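Local coordinates for extracellular solute-binding protein family 1 (Pseudothermotoga lettingae, PDB 5CI5) that probably binds a sugar outside the cell membrane for an ABC transporter, and holds alpha-D-tagatopyranose in this crystal, at residues D163-A168 against L226-D231; P240-Y245 against R389-E394; A146-A151 against N157-W162. All coordinates share one frame; numbering follows the deposited sequence.

Contact 1 (D163-A168 against L226-D231)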
# COMPACT_ATOMS: atom_id res chain seq x y z
N ASP A 163 24.10 2.57 -0.92
CA ASP A 163 25.37 1.87 -0.78
C ASP A 163 25.34 0.99 0.48
O ASP A 163 25.78 -0.17 0.48
CB ASP A 163 26.53 2.84 -0.70
CG ASP A 163 26.89 3.44 -2.06
OD1 ASP A 163 26.42 2.92 -3.10
OD2 ASP A 163 27.64 4.43 -2.08
N GLU A 164 24.80 1.54 1.55
CA GLU A 164 24.70 0.80 2.81
C GLU A 164 23.70 -0.35 2.68
O GLU A 164 23.93 -1.44 3.22
CB GLU A 164 24.31 1.74 3.95
CG GLU A 164 25.43 2.70 4.30
CD GLU A 164 25.01 3.81 5.27
OE1 GLU A 164 23.82 3.89 5.63
OE2 GLU A 164 25.88 4.61 5.65
N LEU A 165 22.63 -0.14 1.91
CA LEU A 165 21.62 -1.19 1.72
C LEU A 165 22.26 -2.37 1.02
O LEU A 165 22.08 -3.52 1.41
CB LEU A 165 20.43 -0.67 0.90
CG LEU A 165 19.43 -1.69 0.36
CD1 LEU A 165 18.83 -2.43 1.51
CD2 LEU A 165 18.37 -0.98 -0.46
N LEU A 166 23.02 -2.07 -0.02
CA LEU A 166 23.67 -3.14 -0.79
C LEU A 166 24.64 -3.92 0.08
O LEU A 166 24.68 -5.16 0.05
CB LEU A 166 24.40 -2.56 -1.99
CG LEU A 166 25.16 -3.53 -2.88
CD1 LEU A 166 24.23 -4.61 -3.39
CD2 LEU A 166 25.83 -2.82 -4.04
N ASP A 167 25.45 -3.18 0.84
CA ASP A 167 26.45 -3.81 1.69
C ASP A 167 25.78 -4.73 2.71
O ASP A 167 26.18 -5.90 2.86
CB ASP A 167 27.32 -2.76 2.38
CG ASP A 167 28.57 -3.36 3.01
OD1 ASP A 167 29.49 -3.75 2.26
OD2 ASP A 167 28.60 -3.47 4.24
N ALA A 168 24.72 -4.25 3.36
CA ALA A 168 24.04 -5.05 4.37
C ALA A 168 23.36 -6.26 3.73
O ALA A 168 23.43 -7.36 4.28
CB ALA A 168 23.03 -4.22 5.12
N LEU A 226 15.78 1.81 -11.99
CA LEU A 226 15.43 0.53 -12.60
C LEU A 226 16.58 -0.48 -12.53
O LEU A 226 16.38 -1.65 -12.20
CB LEU A 226 14.99 0.72 -14.06
CG LEU A 226 14.60 -0.56 -14.79
CD1 LEU A 226 13.52 -1.37 -14.07
CD2 LEU A 226 14.16 -0.25 -16.23
N LYS A 227 17.78 -0.02 -12.84
CA LYS A 227 18.96 -0.89 -12.81
C LYS A 227 19.27 -1.37 -11.38
O LYS A 227 19.50 -2.56 -11.18
CB LYS A 227 20.17 -0.17 -13.40
CG LYS A 227 20.08 -0.06 -14.89
CD LYS A 227 21.37 0.46 -15.53
CE LYS A 227 21.21 0.41 -17.05
NZ LYS A 227 22.47 0.70 -17.76
N PHE A 228 19.17 -0.51 -10.38
CA PHE A 228 19.52 -0.94 -9.03
C PHE A 228 18.46 -1.86 -8.46
O PHE A 228 18.80 -2.90 -7.91
CB PHE A 228 19.72 0.26 -8.10
CG PHE A 228 20.23 -0.10 -6.73
CD1 PHE A 228 21.26 -1.02 -6.57
CD2 PHE A 228 19.67 0.46 -5.61
CE1 PHE A 228 21.74 -1.34 -5.29
CE2 PHE A 228 20.15 0.15 -4.34
CZ PHE A 228 21.17 -0.76 -4.18
N TYR A 229 17.19 -1.53 -8.66
CA TYR A 229 16.09 -2.35 -8.16
C TYR A 229 16.19 -3.75 -8.73
O TYR A 229 16.12 -4.73 -8.01
CB TYR A 229 14.77 -1.71 -8.53
CG TYR A 229 13.53 -2.35 -7.95
CD1 TYR A 229 13.26 -2.30 -6.59
CD2 TYR A 229 12.60 -2.98 -8.77
CE1 TYR A 229 12.12 -2.88 -6.06
CE2 TYR A 229 11.45 -3.55 -8.25
CZ TYR A 229 11.20 -3.48 -6.89
OH TYR A 229 10.08 -4.07 -6.33
N THR A 230 16.37 -3.85 -10.04
CA THR A 230 16.46 -5.18 -10.65
C THR A 230 17.84 -5.85 -10.42
O THR A 230 17.88 -7.07 -10.27
CB THR A 230 16.17 -5.14 -12.15
OG1 THR A 230 17.06 -4.25 -12.84
CG2 THR A 230 14.72 -4.72 -12.39
N ASP A 231 18.92 -5.07 -10.34
CA ASP A 231 20.24 -5.65 -10.03
C ASP A 231 20.27 -6.36 -8.67
O ASP A 231 20.97 -7.35 -8.51
CB ASP A 231 21.33 -4.58 -10.03
CG ASP A 231 21.83 -4.22 -11.42
OD1 ASP A 231 21.50 -4.93 -12.39
OD2 ASP A 231 22.60 -3.23 -11.53

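Contact 2 (P240-Y245 against R389-E394)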
# COMPACT_ATOMS: atom_id res chain seq x y z
N PRO A 240 14.90 -13.46 -2.84
CA PRO A 240 14.22 -14.62 -3.44
C PRO A 240 13.75 -14.25 -4.85
O PRO A 240 13.72 -13.07 -5.22
CB PRO A 240 13.04 -14.86 -2.49
CG PRO A 240 13.43 -14.20 -1.22
CD PRO A 240 14.21 -12.99 -1.64
N ASN A 241 13.33 -15.24 -5.61
CA ASN A 241 12.94 -15.04 -7.00
C ASN A 241 11.90 -13.94 -7.17
O ASN A 241 10.73 -14.12 -6.86
CB ASN A 241 12.39 -16.35 -7.57
CG ASN A 241 12.22 -16.30 -9.08
OD1 ASN A 241 12.14 -15.23 -9.68
ND2 ASN A 241 12.15 -17.47 -9.69
N ALA A 242 12.35 -12.79 -7.66
CA ALA A 242 11.53 -11.59 -7.68
C ALA A 242 10.33 -11.72 -8.62
O ALA A 242 9.31 -11.08 -8.42
CB ALA A 242 12.37 -10.38 -8.07
N ILE A 243 10.45 -12.55 -9.65
CA ILE A 243 9.34 -12.75 -10.57
C ILE A 243 8.17 -13.42 -9.86
O ILE A 243 7.01 -13.20 -10.25
CB ILE A 243 9.80 -13.58 -11.81
CG1 ILE A 243 10.58 -12.70 -12.77
CG2 ILE A 243 8.60 -14.22 -12.53
CD1 ILE A 243 9.76 -11.57 -13.40
N GLN A 244 8.45 -14.22 -8.82
CA GLN A 244 7.43 -14.99 -8.12
C GLN A 244 6.89 -14.36 -6.84
O GLN A 244 5.81 -14.73 -6.38
CB GLN A 244 7.96 -16.36 -7.70
CG GLN A 244 8.40 -17.26 -8.81
CD GLN A 244 8.97 -18.56 -8.25
OE1 GLN A 244 10.02 -18.56 -7.62
NE2 GLN A 244 8.26 -19.66 -8.45
N TYR A 245 7.67 -13.46 -6.25
CA TYR A 245 7.38 -12.98 -4.89
C TYR A 245 7.31 -11.48 -4.77
O TYR A 245 7.96 -10.75 -5.52
CB TYR A 245 8.45 -13.51 -3.91
CG TYR A 245 8.52 -15.03 -3.87
CD1 TYR A 245 7.42 -15.78 -3.47
CD2 TYR A 245 9.68 -15.68 -4.21
CE1 TYR A 245 7.48 -17.15 -3.42
CE2 TYR A 245 9.76 -17.05 -4.17
CZ TYR A 245 8.65 -17.79 -3.78
OH TYR A 245 8.69 -19.19 -3.72
N ARG A 389 10.15 -7.63 -17.42
CA ARG A 389 10.84 -7.95 -18.66
C ARG A 389 12.34 -7.84 -18.44
O ARG A 389 13.12 -8.58 -19.04
CB ARG A 389 10.36 -7.04 -19.80
CG ARG A 389 8.91 -7.33 -20.25
CD ARG A 389 8.85 -8.05 -21.59
NE ARG A 389 8.54 -7.14 -22.68
CZ ARG A 389 8.80 -7.40 -23.96
NH1 ARG A 389 9.39 -8.54 -24.31
NH2 ARG A 389 8.48 -6.51 -24.89
N VAL A 390 12.76 -6.93 -17.57
CA VAL A 390 14.17 -6.85 -17.21
C VAL A 390 14.57 -8.08 -16.39
O VAL A 390 15.59 -8.72 -16.67
CB VAL A 390 14.48 -5.55 -16.44
CG1 VAL A 390 15.90 -5.59 -15.89
CG2 VAL A 390 14.26 -4.38 -17.34
N LEU A 391 13.76 -8.44 -15.39
CA LEU A 391 14.07 -9.57 -14.52
C LEU A 391 14.17 -10.86 -15.34
O LEU A 391 14.99 -11.72 -15.04
CB LEU A 391 13.01 -9.72 -13.43
CG LEU A 391 13.00 -8.61 -12.39
CD1 LEU A 391 11.81 -8.79 -11.45
CD2 LEU A 391 14.29 -8.61 -11.59
N LEU A 392 13.33 -10.97 -16.36
CA LEU A 392 13.26 -12.17 -17.20
C LEU A 392 14.35 -12.19 -18.25
O LEU A 392 14.54 -13.22 -18.92
CB LEU A 392 11.90 -12.26 -17.88
CG LEU A 392 10.67 -12.54 -17.01
CD1 LEU A 392 9.39 -12.18 -17.75
CD2 LEU A 392 10.67 -14.00 -16.59
N GLY A 393 15.06 -11.08 -18.40
CA GLY A 393 16.15 -10.99 -19.36
C GLY A 393 15.66 -10.80 -20.79
O GLY A 393 16.41 -11.01 -21.76
N GLU A 394 14.39 -10.40 -20.93
CA GLU A 394 13.79 -10.19 -22.24
C GLU A 394 14.20 -8.85 -22.82
O GLU A 394 14.35 -8.72 -24.03
CB GLU A 394 12.26 -10.32 -22.17
CG GLU A 394 11.83 -11.74 -21.79
CD GLU A 394 10.36 -11.89 -21.50
OE1 GLU A 394 9.65 -10.86 -21.42
OE2 GLU A 394 9.92 -13.05 -21.34

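Contact 3 (A146-A151 against N157-W162)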
# COMPACT_ATOMS: atom_id res chain seq x y z
N ALA A 146 16.95 -9.72 14.44
CA ALA A 146 17.70 -10.91 14.79
C ALA A 146 18.61 -11.33 13.65
O ALA A 146 19.70 -11.84 13.88
CB ALA A 146 16.77 -12.05 15.15
N MSE A 147 18.14 -11.11 12.42
CA MSE A 147 18.93 -11.46 11.25
C MSE A 147 20.10 -10.51 11.09
O MSE A 147 21.18 -10.95 10.73
CB MSE A 147 18.06 -11.48 10.00
CG MSE A 147 17.03 -12.58 10.03
SE MSE A 147 16.00 -12.68 8.40
CE MSE A 147 17.34 -13.49 7.26
N PHE A 148 19.91 -9.22 11.39
CA PHE A 148 21.03 -8.27 11.37
C PHE A 148 22.09 -8.73 12.37
O PHE A 148 23.29 -8.85 12.05
CB PHE A 148 20.54 -6.85 11.69
CG PHE A 148 20.15 -6.05 10.47
CD1 PHE A 148 19.11 -6.46 9.66
CD2 PHE A 148 20.83 -4.89 10.15
CE1 PHE A 148 18.75 -5.72 8.55
CE2 PHE A 148 20.48 -4.17 9.04
CZ PHE A 148 19.44 -4.59 8.24
N GLU A 149 21.63 -9.03 13.57
CA GLU A 149 22.54 -9.43 14.64
C GLU A 149 23.32 -10.68 14.25
O GLU A 149 24.54 -10.74 14.44
CB GLU A 149 21.77 -9.64 15.94
CG GLU A 149 22.67 -9.96 17.13
CD GLU A 149 21.90 -10.22 18.41
OE1 GLU A 149 20.66 -10.10 18.44
OE2 GLU A 149 22.56 -10.56 19.41
N LYS A 150 22.63 -11.67 13.71
CA LYS A 150 23.28 -12.92 13.31
C LYS A 150 24.38 -12.66 12.27
O LYS A 150 25.42 -13.33 12.27
CB LYS A 150 22.22 -13.90 12.77
CG LYS A 150 22.77 -15.23 12.31
CD LYS A 150 22.99 -16.16 13.48
CE LYS A 150 23.72 -17.44 13.06
NZ LYS A 150 25.07 -17.17 12.50
N ALA A 151 24.16 -11.66 11.40
CA ALA A 151 25.12 -11.33 10.35
C ALA A 151 26.21 -10.35 10.82
O ALA A 151 27.03 -9.89 10.02
CB ALA A 151 24.37 -10.73 9.15
N ASN A 157 20.98 0.37 13.84
CA ASN A 157 21.55 1.27 12.83
C ASN A 157 21.30 0.74 11.41
O ASN A 157 22.23 0.33 10.71
CB ASN A 157 23.05 1.45 13.06
CG ASN A 157 23.63 2.60 12.25
OD1 ASN A 157 22.96 3.61 12.03
ND2 ASN A 157 24.86 2.44 11.78
N PRO A 158 20.03 0.74 10.99
CA PRO A 158 19.73 0.20 9.66
C PRO A 158 20.35 1.07 8.57
O PRO A 158 20.74 2.21 8.82
CB PRO A 158 18.19 0.23 9.61
CG PRO A 158 17.81 1.30 10.58
CD PRO A 158 18.82 1.19 11.69
N PRO A 159 20.51 0.51 7.37
CA PRO A 159 21.11 1.28 6.27
C PRO A 159 20.33 2.54 5.95
O PRO A 159 19.09 2.52 5.97
CB PRO A 159 21.07 0.30 5.09
CG PRO A 159 19.99 -0.68 5.45
CD PRO A 159 20.05 -0.82 6.93
N LYS A 160 21.04 3.61 5.62
CA LYS A 160 20.43 4.89 5.28
C LYS A 160 20.53 5.18 3.79
O LYS A 160 19.68 5.87 3.24
CB LYS A 160 21.11 6.02 6.06
CG LYS A 160 20.94 5.92 7.58
CD LYS A 160 21.85 6.92 8.29
CE LYS A 160 22.14 6.50 9.74
NZ LYS A 160 23.42 7.05 10.29
N THR A 161 21.55 4.63 3.14
CA THR A 161 21.80 4.91 1.74
C THR A 161 21.75 3.64 0.91
O THR A 161 21.81 2.52 1.43
CB THR A 161 23.16 5.51 1.52
OG1 THR A 161 24.14 4.51 1.86
CG2 THR A 161 23.34 6.76 2.41
N TRP A 162 21.64 3.82 -0.39
CA TRP A 162 21.70 2.67 -1.29
C TRP A 162 22.99 1.88 -1.13
O TRP A 162 22.98 0.64 -1.18
CB TRP A 162 21.56 3.11 -2.73
CG TRP A 162 20.16 3.40 -3.16
CD1 TRP A 162 19.04 3.43 -2.37
CD2 TRP A 162 19.74 3.67 -4.48
NE1 TRP A 162 17.94 3.71 -3.14
CE2 TRP A 162 18.34 3.86 -4.44
CE3 TRP A 162 20.40 3.78 -5.71
CZ2 TRP A 162 17.59 4.14 -5.59
CZ3 TRP A 162 19.63 4.06 -6.86
CH2 TRP A 162 18.27 4.25 -6.77

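Contact 1 (D163-A168 against L226-D231)
Leu166 and Phe228 mark the nearest approach of two helix backbones, with Leu166 CA and Phe228 CA 9.5 Å apart. This is wide-spaced helix-helix packing between helix 162-172 and helix 220-234. Both helices belong to the two-lobed fold of the type 2 periplasmic binding proteins, probably to its C-terminal lobe. Backbones so far apart cannot touch, and one large side chain fills the distance. That side chain is Phe228, which supplies 66 of the 123 Å² buried here. Leu166 gives 29 Å² and Leu165 gives 21 Å². The CG of Phe228 lies anti to the backbone N, chi1 -174°, which sends the ring across to the opposing helix. The ring then enters beside the consecutive residues Leu165 and Leu166. The contact with Leu166 is made at the ring edge, with Leu166 CB 4.3 Å from Phe228 CZ. Leu165 uses a methyl instead. Its chi1 of 167° extends the side chain away from its own backbone N and brings CD2 to the ring. There Leu165 CD2 lies 4.4 Å from Phe228 CE2 and approaches obliquely. These distances are loose for apolar packing, so the two leucines brush the ring and do not grip it. More support comes from Trp162, whose ring meets Phe228 with the planes about 35° apart. Leu165, the more buried leucine, also packs on Tyr182 and Met261, while the partly exposed Leu166 touches Tyr236. On helix 220-234 the hydroxyl of Thr230 is satisfied within its own helix: Thr230 OG1 donates to Leu226 O at 2.8 Å, while Thr230 N reaches the same oxygen at 3.1 Å from the opposite face of the carbonyl plane.

Contact 2 (P240-Y245 against R389-E394)
Ile243 meets Leu391 and Leu392 through the outer end of its side chain. The tight part lies at Leu391, where Ile243 CD1 sits 3.7 Å from Leu391 CB. The CG1 arm of Ile243 is anti to the carbonyl carbon, chi1 -77°. This torsion carries CG1 and CD1 against Leu391 CB, while CG2 takes the place opposite the backbone N. The side chains of Ile243 and Leu391 run antiparallel, alongside each other. Beside them Ala242 CB closes on Leu391 CD1 at 3.8 Å. Ala242 is buried, and Ala233 of helix 220-234 packs on both it and Leu391. The solvent side is thinner: Leu392 is exposed and gives about half the area that Leu391 does. Its side chain lies nearly perpendicular to that of Ile243, with Leu392 CG 3.8 Å from Ile243 CD1. Further out, Arg389 NH1 and Glu394 OE1 form only a long salt bridge of 3.7 Å, along the edge of the guanidinium group. Cutting Ile243 back to an alanine here would probably open a gap beside Leu391 CB and leave Leu392 without its partner across the contact. Each backbone is held by its own turn. Asn241 OD1 accepts from Ile243 N at 3.2 Å, a bent bond with the donor tilted from the carbonyl plane, which makes an Asx turn. In segment 389-394, Gly393 has a positive phi of 78°. Glu394 N bonds to Arg389 O at 2.9 Å and Gly393 N to Val390 O. The arrangement is thus an Asx turn packed against a helix C-terminus finished by a Schellman motif.

Contact 3 (A146-A151 against N157-W162)
A 2.9 Å backbone bond from Lys150 N to Ala146 O closes the helical turn from which Phe148 reaches Pro158 and Pro159. The helix is the short one at 145-150. Facing it is the loop 157-162, which leads into helix 162-172, so the contact packs the short helix against the loop that joins it to the next one. Phe148 does the reaching and gives 41 of the 79 Å² buried. Its chi1 is -91°, well away from a staggered position, and the ring is directed at the proline pair. Pro159 CD comes to the ring edge near the ring plane, 4.0 Å from Phe148 CE2 and 4.0 Å from Phe148 CZ. One proline methylene is therefore shared by two neighbouring ring carbons. Pro158 stands further off: its CA lies 4.5 Å from Phe148 CE2 and approaches obliquely. Met261 packs on both Phe148 and Pro159, with Tyr143, Leu153 and Ile172 completing the burial of the ring and Leu141 lying against Pro159. The polar work of the loop is done further along. Thr161 holds the N-cap position of helix 162-172, where its OG1 bonds to Glu164 N, and Glu164 OE1 in return accepts from Lys160 N. These bonds fix the start of the helix just past the prolines. The chemistry at Phe148 is purely apolar. Neither proline nitrogen carries a hydrogen, so the loop brings no N-H donor at these two positions to the buried ring. The edge approach also implies ordinary van der Waals packing and not a CH-pi contact over the ring face.

Contact 1 joins the other two. It lies about 15 Å from contact 2 and 14 Å from contact 3, centre to centre. Contacts 2 and 3 do not touch, and their nearest atoms are about 9 Å apart. Contact 3 meets contact 1 where Trp162 CE3 lies 3.4 Å from Phe228 CD2. Contact 2 meets it where Thr230 OG1 lies 3.5 Å from Val390 CG1. None of the six segments supplies a residue to the tagatose pocket. One tie to the pocket runs by way of helix 190-202: it carries the pocket residues Glu190 and Leu194 and, further along, Phe199, whose ring meets Trp162 and Tyr229.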